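O-methyltransferase, putative (Bacillus cereus, PDB 3DUW) probably transfers a methyl group from S-adenosyl-L-methionine to a hydroxyl group of its substrate, and binds the product S-adenosyl-L-homocysteine. Local coordinates at residues 143-146 and 147-150; 182-185 and 186-190. One frame throughout, in Å; residues are numbered along the deposited sequence.

Contact 1: 143-146 and 147-150. With SAH (S-adenosyl-L-homocysteine), chain C.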
loop_
_atom_site.group_PDB
_atom_site.type_symbol
_atom_site.label_atom_id
_atom_site.label_comp_id
_atom_site.label_asym_id
_atom_site.label_seq_id
_atom_site.Cartn_x
_atom_site.Cartn_y
_atom_site.Cartn_z
ATOM N N LYS A 143 -9.982 18.017 -1.534
ATOM C CA LYS A 143 -10.660 16.844 -2.054
ATOM C C LYS A 143 -11.918 17.123 -2.868
ATOM O O LYS A 143 -12.343 16.278 -3.656
ATOM C CB LYS A 143 -10.941 15.865 -0.910
ATOM C CG LYS A 143 -9.708 15.571 -0.034
ATOM C CD LYS A 143 -8.468 15.249 -0.869
ATOM C CE LYS A 143 -7.269 14.801 -0.018
ATOM N NZ LYS A 143 -6.648 15.845 0.857
ATOM N N GLN A 144 -12.517 18.300 -2.706
ATOM C CA GLN A 144 -13.700 18.600 -3.504
ATOM C C GLN A 144 -13.329 18.639 -4.986
ATOM O O GLN A 144 -14.184 18.455 -5.850
ATOM C CB GLN A 144 -14.356 19.929 -3.094
ATOM C CG GLN A 144 -13.423 21.065 -2.749
ATOM C CD GLN A 144 -13.041 21.069 -1.281
ATOM O OE1 GLN A 144 -12.197 20.293 -0.849
ATOM N NE2 GLN A 144 -13.674 21.945 -0.505
ATOM N N ASN A 145 -12.048 18.846 -5.281
ATOM C CA ASN A 145 -11.584 18.907 -6.665
ATOM C C ASN A 145 -10.934 17.625 -7.176
ATOM O O ASN A 145 -10.343 17.617 -8.257
ATOM C CB ASN A 145 -10.611 20.077 -6.843
ATOM C CG ASN A 145 -11.298 21.334 -7.341
ATOM O OD1 ASN A 145 -10.941 22.448 -6.949
ATOM N ND2 ASN A 145 -12.279 21.163 -8.221
ATOM N N ASN A 146 -11.045 16.540 -6.417
ATOM C CA ASN A 146 -10.454 15.284 -6.855
ATOM C C ASN A 146 -10.899 14.837 -8.245
ATOM O O ASN A 146 -10.107 14.269 -8.991
ATOM C CB ASN A 146 -10.723 14.184 -5.830
ATOM C CG ASN A 146 -9.607 14.067 -4.813
ATOM O OD1 ASN A 146 -9.014 15.066 -4.410
ATOM N ND2 ASN A 146 -9.315 12.843 -4.392
ATOM N N PRO A 147 -12.170 15.082 -8.618
ATOM C CA PRO A 147 -12.586 14.659 -9.961
ATOM C C PRO A 147 -11.715 15.310 -11.038
ATOM O O PRO A 147 -11.212 14.641 -11.941
ATOM C CB PRO A 147 -14.035 15.130 -10.037
ATOM C CG PRO A 147 -14.495 15.003 -8.625
ATOM C CD PRO A 147 -13.326 15.560 -7.839
ATOM N N ALA A 148 -11.533 16.622 -10.927
ATOM C CA ALA A 148 -10.727 17.366 -11.885
ATOM C C ALA A 148 -9.256 16.969 -11.805
ATOM O O ALA A 148 -8.586 16.839 -12.833
ATOM C CB ALA A 148 -10.887 18.872 -11.648
ATOM N N TYR A 149 -8.745 16.773 -10.591
ATOM C CA TYR A 149 -7.346 16.386 -10.443
ATOM C C TYR A 149 -7.102 15.001 -11.030
ATOM O O TYR A 149 -6.039 14.741 -11.587
ATOM C CB TYR A 149 -6.919 16.424 -8.970
ATOM C CG TYR A 149 -7.006 17.803 -8.342
ATOM C CD1 TYR A 149 -6.770 18.957 -9.098
ATOM C CD2 TYR A 149 -7.322 17.955 -6.995
ATOM C CE1 TYR A 149 -6.854 20.218 -8.528
ATOM C CE2 TYR A 149 -7.405 19.214 -6.414
ATOM C CZ TYR A 149 -7.173 20.342 -7.188
ATOM O OH TYR A 149 -7.280 21.595 -6.632
ATOM N N PHE A 150 -8.085 14.114 -10.908
ATOM C CA PHE A 150 -7.952 12.768 -11.458
ATOM C C PHE A 150 -7.867 12.853 -12.981
ATOM O O PHE A 150 -7.041 12.188 -13.600
ATOM C CB PHE A 150 -9.144 11.892 -11.051
ATOM C CG PHE A 150 -9.168 10.553 -11.732
ATOM C CD1 PHE A 150 -8.084 9.682 -11.634
ATOM C CD2 PHE A 150 -10.267 10.168 -12.490
ATOM C CE1 PHE A 150 -8.095 8.449 -12.289
ATOM C CE2 PHE A 150 -10.290 8.939 -13.146
ATOM C CZ PHE A 150 -9.200 8.076 -13.047
HETATM N N SAH C . 0.275 16.211 1.326
HETATM C CA SAH C . 0.831 17.207 2.316
HETATM C CB SAH C . -0.271 17.986 2.952
HETATM C CG SAH C . -1.155 18.821 2.055
HETATM S SD SAH C . -2.600 19.420 3.033
HETATM C C SAH C . 1.569 16.402 3.438
HETATM O O SAH C . 1.529 15.169 3.404
HETATM O OXT SAH C . 2.181 17.089 4.331
HETATM C "C5'" SAH C . -3.594 20.024 1.730
HETATM C "C4'" SAH C . -2.909 21.276 0.996
HETATM O "O4'" SAH C . -3.873 21.569 -0.013
HETATM C "C3'" SAH C . -2.815 22.567 1.796
HETATM O "O3'" SAH C . -1.467 23.030 1.911
HETATM C "C2'" SAH C . -3.766 23.541 0.992
HETATM O "O2'" SAH C . -3.375 24.903 1.086
HETATM C "C1'" SAH C . -3.694 22.963 -0.407
HETATM N N9 SAH C . -4.668 23.306 -1.264
HETATM C C8 SAH C . -6.028 23.511 -1.110
HETATM N N7 SAH C . -6.662 23.839 -2.191
HETATM C C5 SAH C . -5.658 23.864 -3.191
HETATM C C6 SAH C . -5.732 24.157 -4.602
HETATM N N6 SAH C . -6.865 24.481 -5.239
HETATM N N1 SAH C . -4.538 24.082 -5.272
HETATM C C2 SAH C . -3.359 23.756 -4.666
HETATM N N3 SAH C . -3.247 23.471 -3.321
HETATM C C4 SAH C . -4.433 23.544 -2.648
#
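Asn145 and Tyr149 meet across the first turn of helix 146-155, where a 3-10 segment at 143-145 runs into the helix and Tyr149 N bonds to Asn145 O (3.0 Å, N-H...O 165°), followed by Phe150 N to Asn146 O (2.8 Å). The Asn145 carbonyl oxygen also packs over one face of the phenol ring, 3.2 Å above its plane and offset toward the rim. Tyr149 holds CG anti to its own carbonyl carbon (chi1 -62°), which turns the ring back along the helix toward the N-terminal end. There its CE2 touches Asn145 CB at 3.3 Å. Pro147, with no N-H to give, fits the first turn of the helix, and its CD approaches Gln144 O at 3.6 Å. The phenol OH of Tyr149 is hydrogen-bonded to Asp142 and comes within 3.2 Å of N6 of the S-adenosyl-L-homocysteine, while Leu120 and Leu123 of helix 119-128 touch the tyrosine side chain. Lys143 curls to bring NZ onto the Ala141 carbonyl and into a salt bridge with Asp140, itself hydrogen-bonded to the ligand. The arrangement is a helix N-terminus after a strand of a Rossmann-like methyltransferase, lining the adenine end of the cofactor pocket.

Contact 2: 182-185 and 186-190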
loop_
_atom_site.group_PDB
_atom_site.type_symbol
_atom_site.label_atom_id
_atom_site.label_comp_id
_atom_site.label_asym_id
_atom_site.label_seq_id
_atom_site.Cartn_x
_atom_site.Cartn_y
_atom_site.Cartn_z
ATOM N N PRO A 182 -18.659 18.992 1.121
ATOM C CA PRO A 182 -18.183 19.001 -0.265
ATOM C C PRO A 182 -16.966 18.105 -0.507
ATOM O O PRO A 182 -16.728 17.659 -1.631
ATOM C CB PRO A 182 -17.896 20.480 -0.521
ATOM C CG PRO A 182 -17.509 20.988 0.835
ATOM C CD PRO A 182 -18.539 20.331 1.725
ATOM N N ARG A 183 -16.200 17.843 0.547
ATOM C CA ARG A 183 -15.024 16.985 0.434
ATOM C C ARG A 183 -15.466 15.532 0.270
ATOM O O ARG A 183 -14.848 14.759 -0.469
ATOM C CB ARG A 183 -14.144 17.147 1.673
ATOM C CG ARG A 183 -13.591 18.557 1.819
ATOM C CD ARG A 183 -12.954 18.771 3.174
ATOM N NE ARG A 183 -13.931 18.625 4.247
ATOM C CZ ARG A 183 -13.662 18.818 5.533
ATOM N NH1 ARG A 183 -12.440 19.168 5.912
ATOM N NH2 ARG A 183 -14.616 18.657 6.440
ATOM N N VAL A 184 -16.541 15.161 0.962
ATOM C CA VAL A 184 -17.077 13.809 0.863
ATOM C C VAL A 184 -17.669 13.612 -0.535
ATOM O O VAL A 184 -17.465 12.576 -1.167
ATOM C CB VAL A 184 -18.174 13.556 1.928
ATOM C CG1 VAL A 184 -18.872 12.230 1.658
ATOM C CG2 VAL A 184 -17.551 13.539 3.318
ATOM N N GLN A 185 -18.405 14.604 -1.024
ATOM C CA GLN A 185 -18.988 14.492 -2.355
ATOM C C GLN A 185 -17.874 14.414 -3.398
ATOM O O GLN A 185 -17.952 13.626 -4.338
ATOM C CB GLN A 185 -19.921 15.676 -2.637
ATOM C CG GLN A 185 -21.138 15.722 -1.712
ATOM C CD GLN A 185 -22.056 14.516 -1.868
ATOM O OE1 GLN A 185 -22.880 14.232 -0.996
ATOM N NE2 GLN A 185 -21.927 13.809 -2.983
ATOM N N GLY A 186 -16.830 15.217 -3.218
ATOM C CA GLY A 186 -15.714 15.194 -4.150
ATOM C C GLY A 186 -15.058 13.825 -4.222
ATOM O O GLY A 186 -14.712 13.355 -5.306
ATOM N N ILE A 187 -14.878 13.178 -3.073
ATOM C CA ILE A 187 -14.261 11.859 -3.056
ATOM C C ILE A 187 -15.174 10.830 -3.722
ATOM O O ILE A 187 -14.699 9.957 -4.442
ATOM C CB ILE A 187 -13.915 11.422 -1.611
ATOM C CG1 ILE A 187 -12.747 12.266 -1.083
ATOM C CG2 ILE A 187 -13.585 9.943 -1.571
ATOM C CD1 ILE A 187 -11.487 12.181 -1.923
ATOM N N ARG A 188 -16.480 10.932 -3.497
ATOM C CA ARG A 188 -17.400 9.996 -4.131
ATOM C C ARG A 188 -17.358 10.164 -5.657
ATOM O O ARG A 188 -17.383 9.177 -6.389
ATOM C CB ARG A 188 -18.822 10.192 -3.588
ATOM C CG ARG A 188 -18.997 9.665 -2.158
ATOM C CD ARG A 188 -20.386 9.961 -1.603
ATOM N NE ARG A 188 -21.448 9.370 -2.410
ATOM C CZ ARG A 188 -21.827 8.098 -2.348
ATOM N NH1 ARG A 188 -21.239 7.262 -1.506
ATOM N NH2 ARG A 188 -22.801 7.665 -3.134
ATOM N N ARG A 189 -17.281 11.408 -6.130
ATOM C CA ARG A 189 -17.201 11.689 -7.567
ATOM C C ARG A 189 -15.923 11.046 -8.121
ATOM O O ARG A 189 -15.893 10.553 -9.252
ATOM C CB ARG A 189 -17.139 13.203 -7.815
ATOM C CG ARG A 189 -18.362 14.009 -7.385
ATOM C CD ARG A 189 -19.593 13.638 -8.192
ATOM N NE ARG A 189 -20.258 12.463 -7.645
ATOM C CZ ARG A 189 -20.900 12.450 -6.482
ATOM N NH1 ARG A 189 -20.966 13.554 -5.748
ATOM N NH2 ARG A 189 -21.472 11.336 -6.049
ATOM N N PHE A 190 -14.869 11.078 -7.310
ATOM C CA PHE A 190 -13.562 10.517 -7.646
ATOM C C PHE A 190 -13.658 8.997 -7.849
ATOM O O PHE A 190 -13.198 8.476 -8.864
ATOM C CB PHE A 190 -12.597 10.889 -6.510
ATOM C CG PHE A 190 -11.179 10.420 -6.692
ATOM C CD1 PHE A 190 -10.483 10.639 -7.875
ATOM C CD2 PHE A 190 -10.505 9.834 -5.623
ATOM C CE1 PHE A 190 -9.129 10.284 -7.984
ATOM C CE2 PHE A 190 -9.161 9.480 -5.722
ATOM C CZ PHE A 190 -8.470 9.704 -6.899
#
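Gln185 and Arg189 lie one turn apart in the opening turns of helix 182-196, an alpha-helix of the Rossmann-like methyltransferase fold, and show how a regular backbone ladder sets side chains at i and i+4 alongside each other. The backbone hydrogen bonds come first. Gly186 N reaches Pro182 O at 2.9 Å, Ile187 N reaches Arg183 O, Arg188 N reaches Val184 O, and Arg189 N closes on Gln185 O.

Van der Waals contacts follow the same spacing, the methylenes resting on carbonyl oxygens of the turn before. Ile187 places CG1 beside its backbone N (chi1 -71°), and that methylene rests 3.3 Å from Arg183 O, while its outer end goes on to meet Asn146 of helix 146-155 and Val168. The aliphatic part of Arg188 lies over the preceding turn, CG 3.4 Å from Val184 O and CD 4.3 Å from Val184 CG1; its guanidinium then bonds to the carbonyl of Val174, and the side chain packs on Tyr13 of the second subunit.

Charged groups are paired along the chain: Arg183 with Asp181, Arg189 with Glu192. Arg189 bends at chi2 and chi3 (-65° and 84°), which folds its guanidinium back beside the Gln185 side chain, the amide and guanidinium planes nearly coplanar. Closer to the backbone, Arg189 CG lies 3.1 Å from Gln185 O.

Contact 1 comes first along the chain and contact 2 follows, their centres about 8 Å apart on the same side of the chain's centre. Helix 146-155 follows strand 136-139, and helix 182-196 comes after the next strand, 162-166; these strands are neighbours in the seven-stranded mixed sheet. The two helices pack directly: Pro147 CG lies 3.3 Å from Arg189 CB, and Phe150 CB lies 3.5 Å from Phe190 CE1, with Asn146 beside Ile187 and Phe190. Contact 1 holds the ligand-binding Tyr149; contact 2 packs against its helix, with the Arg183 side chain about 9 Å from the ligand, and touches Tyr13 of the second subunit through Arg188.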